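Local coordinates for lipoprotein (Burkholderia cenocepacia, PDB 4QHQ) that binds methionine and probably serves as the membrane-tethered substrate-binding component of an ABC transporter, at residues K88-K91 / D95-Q98; L102-D107 / N112-L117; L116-Q121 / A168-T173. One frame throughout, in Å; residues are numbered along the deposited sequence.

Interaction 1 is a small contact at the outer surface, an aromatic side chain and a water bridge closing the loop between strands 84-86 and 101-105. Interactions 2 and 3 are buried and purely aliphatic where their segments meet; both use helix 108-120, which lies against the neighbouring strands 101-105 and 168-171 of one sheet, and their centres are only 6 Å apart. Those strands are joined directly, with Ala103 O 2.9 Å from Val170 N. Interaction 1 reaches this core through Leu96, whose CD1 packs 4.0 Å from Leu102 CD2. At the methionine-facing ends of interactions 2 and 3, Arg113 bonds to the ligand carboxylate and Asn172 lines the pocket.

Interaction 1: residues K88-K91 / D95-Q98; sequences KKFK and DLPQ
A surface contact within a single loop, this one is built around the ring of Phe90, which leans on Asp95, Leu96 and Pro97 as the chain travels from strand 84-86 to strand 101-105. The ring takes up its place with CG beside the backbone N (chi1 -60°), which sends it across toward the second arm of the loop. Its outer end meets the proline: CZ lies 3.5 Å from Pro97 CD, and CE2 is nearly as close. Nearer the root of the side chain, Phe90 CD1 sits 3.6 Å from the backbone O of Asp95 and also brushes that residue's CB, the ring plane standing 38° from that of the Asp95 carboxylate. On the other ortho carbon, Phe90 CD2 reaches Leu96 CD2 at 4.2 Å. All three neighbours approach the ring obliquely.

In the mixed sheet of this lobe, strand 168-171 runs between strands 84-86 and 101-105, so the loop has to carry the chain past the end of that middle strand. Phe90 touches Asp167, just ahead of it, while Lys89 NZ bonds to the backbone O of Ser164.

The polar half of the contact is made through solvent. Asp95 OD2 stays 3.8 Å from Lys91 N, and a water fills in between them: it accepts from Lys91 N at 2.9 Å and donates to Asp95 OD2 at 2.8 Å. Farther along, Leu96 O receives a hydrogen bond from Lys147 NZ.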
loop_
_atom_site.group_PDB
_atom_site.type_symbol
_atom_site.label_atom_id
_atom_site.label_comp_id
_atom_site.label_asym_id
_atom_site.label_seq_id
_atom_site.Cartn_x
_atom_site.Cartn_y
_atom_site.Cartn_z
ATOM N N LYS A 88 -13.620 15.549 1.133
ATOM C CA LYS A 88 -14.546 16.213 0.234
ATOM C C LYS A 88 -15.107 17.454 0.891
ATOM O O LYS A 88 -15.919 18.146 0.289
ATOM C CB LYS A 88 -15.720 15.289 -0.102
ATOM C CG LYS A 88 -15.347 14.063 -0.903
ATOM C CD LYS A 88 -14.814 14.443 -2.269
ATOM C CE LYS A 88 -14.359 13.212 -3.038
ATOM N NZ LYS A 88 -13.563 13.570 -4.247
ATOM N N LYS A 89 -14.689 17.716 2.127
ATOM C CA LYS A 89 -15.336 18.738 2.945
ATOM C C LYS A 89 -14.388 19.811 3.487
ATOM O O LYS A 89 -14.841 20.898 3.856
ATOM C CB LYS A 89 -16.109 18.078 4.098
ATOM C CG LYS A 89 -17.000 16.916 3.652
ATOM C CD LYS A 89 -17.829 16.343 4.796
ATOM C CE LYS A 89 -18.656 15.146 4.327
ATOM N NZ LYS A 89 -19.478 14.563 5.423
ATOM N N PHE A 90 -13.091 19.518 3.540
ATOM C CA PHE A 90 -12.114 20.451 4.117
ATOM C C PHE A 90 -10.816 20.470 3.326
ATOM O O PHE A 90 -10.427 19.458 2.753
ATOM C CB PHE A 90 -11.847 20.076 5.576
ATOM C CG PHE A 90 -13.080 20.130 6.433
ATOM C CD1 PHE A 90 -13.596 21.352 6.840
ATOM C CD2 PHE A 90 -13.746 18.965 6.802
ATOM C CE1 PHE A 90 -14.746 21.424 7.612
ATOM C CE2 PHE A 90 -14.907 19.039 7.583
ATOM C CZ PHE A 90 -15.399 20.268 7.990
ATOM N N LYS A 91 -10.138 21.616 3.313
ATOM C CA LYS A 91 -8.923 21.792 2.525
ATOM C C LYS A 91 -7.662 21.512 3.334
ATOM O O LYS A 91 -6.574 21.339 2.776
ATOM C CB LYS A 91 -8.873 23.200 1.937
ATOM C CG LYS A 91 -9.919 23.457 0.865
ATOM C CD LYS A 91 -9.690 22.549 -0.334
ATOM C CE LYS A 91 -10.671 22.846 -1.462
ATOM N NZ LYS A 91 -10.422 21.986 -2.655
ATOM N N ASP A 95 -8.532 22.547 9.482
ATOM C CA ASP A 95 -9.931 22.933 9.350
ATOM C C ASP A 95 -10.926 21.962 9.987
ATOM O O ASP A 95 -12.119 22.262 10.047
ATOM C CB ASP A 95 -10.292 23.088 7.873
ATOM C CG ASP A 95 -9.569 24.232 7.218
ATOM O OD1 ASP A 95 -9.411 25.281 7.872
ATOM O OD2 ASP A 95 -9.162 24.085 6.048
ATOM N N LEU A 96 -10.458 20.806 10.450
ATOM C CA LEU A 96 -11.368 19.829 11.039
ATOM C C LEU A 96 -12.111 20.399 12.227
ATOM O O LEU A 96 -11.503 20.993 13.112
ATOM C CB LEU A 96 -10.615 18.583 11.485
ATOM C CG LEU A 96 -9.991 17.724 10.395
ATOM C CD1 LEU A 96 -9.193 16.628 11.064
ATOM C CD2 LEU A 96 -11.053 17.153 9.470
ATOM N N PRO A 97 -13.436 20.215 12.252
ATOM C CA PRO A 97 -14.236 20.687 13.382
ATOM C C PRO A 97 -14.078 19.793 14.606
ATOM O O PRO A 97 -13.494 18.706 14.534
ATOM C CB PRO A 97 -15.669 20.607 12.854
ATOM C CG PRO A 97 -15.626 19.515 11.847
ATOM C CD PRO A 97 -14.265 19.593 11.204
ATOM N N GLN A 98 -14.570 20.281 15.737
ATOM C CA GLN A 98 -14.682 19.471 16.939
ATOM C C GLN A 98 -15.530 18.264 16.616
ATOM O O GLN A 98 -16.581 18.386 15.989
ATOM C CB GLN A 98 -15.355 20.274 18.057
ATOM C CG GLN A 98 -14.443 21.271 18.727
ATOM C CD GLN A 98 -13.298 20.601 19.454
ATOM O OE1 GLN A 98 -12.133 20.916 19.221
ATOM N NE2 GLN A 98 -13.626 19.684 20.356
HETATM O O HOH W 1 -11.451 23.967 4.445
#

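Interaction 2: residues L102-D107 / N112-L117; sequences LAVPND and NRALLL. With MET (methionine), chain B.
Val104 holds CG1 anti to its carbonyl carbon (chi1 -61°), while Arg113 sends CG anti to its backbone N (chi1 178°) and runs extended as far as NE; the first setting packs strand against helix, the second carries a charge from the helix to the ligand. The segments form a strand-loop-helix unit of the alpha/beta lobe, in a protein whose family has the type 2 periplasmic-binding-protein fold: strand 101-105 leads through a short turn straight into helix 108-120, which lies back across the sheet.

Ala114 is where the two elements come together. Its single methyl points at the strand, with CB 3.8 Å from Val104 CB and equally near Val104 CG1. From the next residue, Pro105 CD also comes to 3.8 Å from Ala114 CB, so valine and proline meet the methyl side by side, from the strand's side. A residue this small lets the helix come close: the CA atoms of Val104 and Ala114 are 6.2 Å apart. Val170 of the adjoining strand touches the same alanine.

At the turn, Asp107 occupies the N-cap position and its side chain caps a backbone N of the helix start. OD2 of Asp107 also takes a hydrogen bond from Asn110 ND2, whose residue lines the methionine pocket.

Arg113 leaves the helix beside Ala114 and enters that pocket. NH2 forms a salt bridge with Glu191, a second partner that would hold the guanidinium in position and probably moderate its charge. The ligand carboxylate lies at the edge of the guanidinium, near its plane, and the rather bent bond from Arg113 NH1 to methionine OXT measures 2.8 Å, with an N-H...O angle of 139°.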
loop_
_atom_site.group_PDB
_atom_site.type_symbol
_atom_site.label_atom_id
_atom_site.label_comp_id
_atom_site.label_asym_id
_atom_site.label_seq_id
_atom_site.Cartn_x
_atom_site.Cartn_y
_atom_site.Cartn_z
ATOM N N LEU A 102 -13.142 10.864 11.139
ATOM C CA LEU A 102 -12.089 10.422 10.232
ATOM C C LEU A 102 -12.221 8.927 10.006
ATOM O O LEU A 102 -12.842 8.219 10.799
ATOM C CB LEU A 102 -10.701 10.712 10.805
ATOM C CG LEU A 102 -10.345 12.150 11.168
ATOM C CD1 LEU A 102 -8.849 12.293 11.406
ATOM C CD2 LEU A 102 -10.807 13.093 10.083
ATOM N N ALA A 103 -11.648 8.452 8.915
ATOM C CA ALA A 103 -11.593 7.027 8.654
ATOM C C ALA A 103 -10.167 6.649 8.278
ATOM O O ALA A 103 -9.488 7.394 7.563
ATOM C CB ALA A 103 -12.569 6.653 7.553
ATOM N N VAL A 104 -9.713 5.518 8.813
ATOM C CA VAL A 104 -8.393 4.973 8.498
ATOM C C VAL A 104 -8.509 3.474 8.186
ATOM O O VAL A 104 -9.510 2.843 8.548
ATOM C CB VAL A 104 -7.388 5.183 9.669
ATOM C CG1 VAL A 104 -7.193 6.669 9.958
ATOM C CG2 VAL A 104 -7.829 4.432 10.913
ATOM N N PRO A 105 -7.490 2.895 7.511
ATOM C CA PRO A 105 -7.497 1.446 7.300
ATOM C C PRO A 105 -7.520 0.657 8.610
ATOM O O PRO A 105 -7.125 1.171 9.657
ATOM C CB PRO A 105 -6.173 1.197 6.572
ATOM C CG PRO A 105 -5.846 2.502 5.890
ATOM C CD PRO A 105 -6.305 3.526 6.902
ATOM N N ASN A 106 -7.987 -0.588 8.543
ATOM C CA ASN A 106 -8.137 -1.410 9.743
ATOM C C ASN A 106 -7.215 -2.628 9.843
ATOM O O ASN A 106 -7.372 -3.445 10.752
ATOM C CB ASN A 106 -9.595 -1.871 9.920
ATOM C CG ASN A 106 -10.057 -2.818 8.833
ATOM O OD1 ASN A 106 -9.289 -3.208 7.957
ATOM N ND2 ASN A 106 -11.319 -3.239 8.920
ATOM N N ASP A 107 -6.278 -2.752 8.918
ATOM C CA ASP A 107 -5.276 -3.815 9.004
ATOM C C ASP A 107 -4.102 -3.250 9.798
ATOM O O ASP A 107 -3.864 -2.040 9.760
ATOM C CB ASP A 107 -4.838 -4.273 7.614
ATOM C CG ASP A 107 -4.191 -3.167 6.835
ATOM O OD1 ASP A 107 -4.930 -2.295 6.331
ATOM O OD2 ASP A 107 -2.944 -3.134 6.744
ATOM N N ASN A 112 -1.614 1.473 11.537
ATOM C CA ASN A 112 -0.482 2.075 12.217
ATOM C C ASN A 112 0.106 3.216 11.396
ATOM O O ASN A 112 0.348 4.316 11.912
ATOM C CB ASN A 112 0.579 1.020 12.507
ATOM C CG ASN A 112 1.755 1.579 13.269
ATOM O OD1 ASN A 112 1.622 1.970 14.424
ATOM N ND2 ASN A 112 2.919 1.608 12.629
ATOM N N ARG A 113 0.292 2.958 10.113
ATOM C CA ARG A 113 0.813 3.939 9.185
ATOM C C ARG A 113 -0.048 5.203 9.144
ATOM O O ARG A 113 0.465 6.333 9.187
ATOM C CB ARG A 113 0.853 3.309 7.803
ATOM C CG ARG A 113 1.343 4.221 6.697
ATOM C CD ARG A 113 1.255 3.465 5.394
ATOM N NE ARG A 113 1.927 4.161 4.309
ATOM C CZ ARG A 113 1.954 3.723 3.060
ATOM N NH1 ARG A 113 1.309 2.600 2.746
ATOM N NH2 ARG A 113 2.612 4.400 2.129
ATOM N N ALA A 114 -1.359 5.013 9.037
ATOM C CA ALA A 114 -2.300 6.139 9.009
ATOM C C ALA A 114 -2.260 6.960 10.291
ATOM O O ALA A 114 -2.290 8.184 10.241
ATOM C CB ALA A 114 -3.708 5.633 8.762
ATOM N N LEU A 115 -2.208 6.283 11.434
ATOM C CA LEU A 115 -2.214 6.976 12.713
ATOM C C LEU A 115 -0.911 7.745 12.911
ATOM O O LEU A 115 -0.906 8.831 13.500
ATOM C CB LEU A 115 -2.455 5.986 13.854
ATOM C CG LEU A 115 -3.862 5.388 13.857
ATOM C CD1 LEU A 115 -4.038 4.420 15.010
ATOM C CD2 LEU A 115 -4.903 6.496 13.930
ATOM N N LEU A 116 0.189 7.189 12.407
ATOM C CA LEU A 116 1.471 7.888 12.463
ATOM C C LEU A 116 1.439 9.157 11.615
ATOM O O LEU A 116 1.958 10.196 12.031
ATOM C CB LEU A 116 2.613 6.986 12.001
ATOM C CG LEU A 116 2.997 5.841 12.932
ATOM C CD1 LEU A 116 4.067 4.973 12.288
ATOM C CD2 LEU A 116 3.479 6.384 14.258
ATOM N N LEU A 117 0.830 9.083 10.435
ATOM C CA LEU A 117 0.708 10.267 9.593
ATOM C C LEU A 117 -0.117 11.329 10.303
ATOM O O LEU A 117 0.261 12.508 10.331
ATOM C CB LEU A 117 0.073 9.935 8.250
ATOM C CG LEU A 117 -0.129 11.133 7.320
ATOM C CD1 LEU A 117 1.188 11.827 6.999
ATOM C CD2 LEU A 117 -0.838 10.725 6.054
HETATM N N MET B . 0.251 -0.253 -2.484
HETATM C CA MET B . -0.116 -0.110 -1.074
HETATM C C MET B . 0.619 1.051 -0.440
HETATM O O MET B . 1.798 1.232 -0.719
HETATM C CB MET B . 0.196 -1.414 -0.332
HETATM C CG MET B . -0.194 -1.398 1.158
HETATM S SD MET B . 0.250 -2.934 1.998
HETATM C CE MET B . -0.865 -4.105 1.219
HETATM O OXT MET B . 0.040 1.833 0.334
#

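Interaction 3: residues L116-Q121 / A168-T173. With MET (methionine), chain B.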
loop_
_atom_site.group_PDB
_atom_site.type_symbol
_atom_site.label_atom_id
_atom_site.label_comp_id
_atom_site.label_asym_id
_atom_site.label_seq_id
_atom_site.Cartn_x
_atom_site.Cartn_y
_atom_site.Cartn_z
ATOM N N LEU A 116 0.189 7.189 12.407
ATOM C CA LEU A 116 1.471 7.888 12.463
ATOM C C LEU A 116 1.439 9.157 11.615
ATOM O O LEU A 116 1.958 10.196 12.031
ATOM C CB LEU A 116 2.613 6.986 12.001
ATOM C CG LEU A 116 2.997 5.841 12.932
ATOM C CD1 LEU A 116 4.067 4.973 12.288
ATOM C CD2 LEU A 116 3.479 6.384 14.258
ATOM N N LEU A 117 0.830 9.083 10.435
ATOM C CA LEU A 117 0.708 10.267 9.593
ATOM C C LEU A 117 -0.117 11.329 10.303
ATOM O O LEU A 117 0.261 12.508 10.331
ATOM C CB LEU A 117 0.073 9.935 8.250
ATOM C CG LEU A 117 -0.129 11.133 7.320
ATOM C CD1 LEU A 117 1.188 11.827 6.999
ATOM C CD2 LEU A 117 -0.838 10.725 6.054
ATOM N N LEU A 118 -1.237 10.923 10.895
ATOM C CA LEU A 118 -2.065 11.874 11.649
ATOM C C LEU A 118 -1.297 12.470 12.823
ATOM O O LEU A 118 -1.472 13.647 13.153
ATOM C CB LEU A 118 -3.363 11.215 12.128
ATOM C CG LEU A 118 -4.374 10.813 11.056
ATOM C CD1 LEU A 118 -5.594 10.163 11.682
ATOM C CD2 LEU A 118 -4.776 12.008 10.191
ATOM N N GLN A 119 -0.431 11.666 13.434
ATOM C CA GLN A 119 0.410 12.149 14.524
ATOM C C GLN A 119 1.429 13.147 13.994
ATOM O O GLN A 119 1.624 14.208 14.586
ATOM C CB GLN A 119 1.125 10.986 15.216
ATOM C CG GLN A 119 2.071 11.434 16.327
ATOM C CD GLN A 119 2.597 10.283 17.162
ATOM O OE1 GLN A 119 2.303 10.185 18.351
ATOM N NE2 GLN A 119 3.389 9.409 16.543
ATOM N N THR A 120 2.066 12.807 12.876
ATOM C CA THR A 120 3.020 13.698 12.218
ATOM C C THR A 120 2.374 15.054 11.926
ATOM O O THR A 120 2.996 16.112 12.107
ATOM C CB THR A 120 3.562 13.081 10.907
ATOM O OG1 THR A 120 4.364 11.935 11.213
ATOM C CG2 THR A 120 4.417 14.091 10.146
ATOM N N GLN A 121 1.113 15.024 11.510
ATOM C CA GLN A 121 0.384 16.242 11.159
ATOM C C GLN A 121 -0.160 16.980 12.385
ATOM O O GLN A 121 -0.788 18.033 12.253
ATOM C CB GLN A 121 -0.747 15.912 10.179
ATOM C CG GLN A 121 -0.268 15.374 8.829
ATOM C CD GLN A 121 0.577 16.380 8.069
ATOM O OE1 GLN A 121 0.260 17.569 8.033
ATOM N NE2 GLN A 121 1.659 15.909 7.459
ATOM N N ALA A 168 -12.568 13.400 6.846
ATOM C CA ALA A 168 -11.340 13.099 6.132
ATOM C C ALA A 168 -11.072 11.606 6.242
ATOM O O ALA A 168 -11.575 10.939 7.142
ATOM C CB ALA A 168 -10.163 13.900 6.685
ATOM N N ALA A 169 -10.272 11.084 5.323
ATOM C CA ALA A 169 -9.870 9.684 5.382
ATOM C C ALA A 169 -8.433 9.541 4.934
ATOM O O ALA A 169 -7.989 10.251 4.039
ATOM C CB ALA A 169 -10.764 8.822 4.507
ATOM N N VAL A 170 -7.715 8.623 5.566
ATOM C CA VAL A 170 -6.366 8.283 5.127
ATOM C C VAL A 170 -6.505 7.059 4.224
ATOM O O VAL A 170 -7.014 6.017 4.660
ATOM C CB VAL A 170 -5.445 7.969 6.310
ATOM C CG1 VAL A 170 -4.041 7.621 5.791
ATOM C CG2 VAL A 170 -5.394 9.145 7.278
ATOM N N ILE A 171 -6.095 7.193 2.964
ATOM C CA ILE A 171 -6.392 6.179 1.947
ATOM C C ILE A 171 -5.141 5.767 1.195
ATOM O O ILE A 171 -4.407 6.619 0.690
ATOM C CB ILE A 171 -7.428 6.693 0.917
ATOM C CG1 ILE A 171 -8.677 7.238 1.619
ATOM C CG2 ILE A 171 -7.824 5.595 -0.079
ATOM C CD1 ILE A 171 -9.750 7.723 0.649
ATOM N N ASN A 172 -4.887 4.461 1.165
ATOM C CA ASN A 172 -3.779 3.908 0.376
ATOM C C ASN A 172 -3.836 4.357 -1.071
ATOM O O ASN A 172 -4.891 4.395 -1.691
ATOM C CB ASN A 172 -3.764 2.380 0.436
ATOM C CG ASN A 172 -3.429 1.849 1.812
ATOM O OD1 ASN A 172 -2.250 1.608 2.144
ATOM N ND2 ASN A 172 -4.451 1.647 2.615
ATOM N N THR A 173 -2.676 4.688 -1.612
ATOM C CA THR A 173 -2.607 5.277 -2.937
ATOM C C THR A 173 -3.214 4.400 -4.046
ATOM O O THR A 173 -3.867 4.921 -4.937
ATOM C CB THR A 173 -1.175 5.734 -3.236
ATOM O OG1 THR A 173 -0.896 6.891 -2.434
ATOM C CG2 THR A 173 -0.989 6.063 -4.698
HETATM N N MET B . 0.251 -0.253 -2.484
HETATM C CA MET B . -0.116 -0.110 -1.074
HETATM C C MET B . 0.619 1.051 -0.440
HETATM O O MET B . 1.798 1.232 -0.719
HETATM C CB MET B . 0.196 -1.414 -0.332
HETATM C CG MET B . -0.194 -1.398 1.158
HETATM S SD MET B . 0.250 -2.934 1.998
HETATM C CE MET B . -0.865 -4.105 1.219
HETATM O OXT MET B . 0.040 1.833 0.334
#
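Val170 lays its two methyls under consecutive leucines of the helix, CG2 against Leu118 and CG1 against Leu117. This is helix-on-sheet packing in an alpha/beta lobe of the periplasmic-binding-protein type, with helix 108-120 resting on strand 168-171, a central strand of its mixed sheet. The closer touch is from Val170 CG2 to Leu118 CD2, at 4.1 Å; there the two side chains run alongside one another, pointing opposite ways. Leu117 CD2 stays looser, 4.5 Å from Val170 CG1.

A chi1 of -180° sets Val170 CG1 anti to the backbone N and CG2 beside that N, aiming one branch at each leucine. On the helix, the CB of Leu118 points neither at the strand nor away from it, and CD2 makes the approach to the valine. Leu102 of the adjoining strand touches Leu118 too, and Val85, from the strand flanking the other edge, touches Leu117, which places both leucines in the same apolar layer.

Backbone bonding keeps each element regular: Thr120 N reaches Leu116 O at 2.7 Å in the last turn of the helix, and Ala169 and Ile171 pair with Tyr86 and Gly84 on the sheet. Beyond Ile171 the strand ends at the methionine pocket, where Asn172 takes the N-cap position of helix 173-178 and its CB lies 3.8 Å from OXT of the bound methionine.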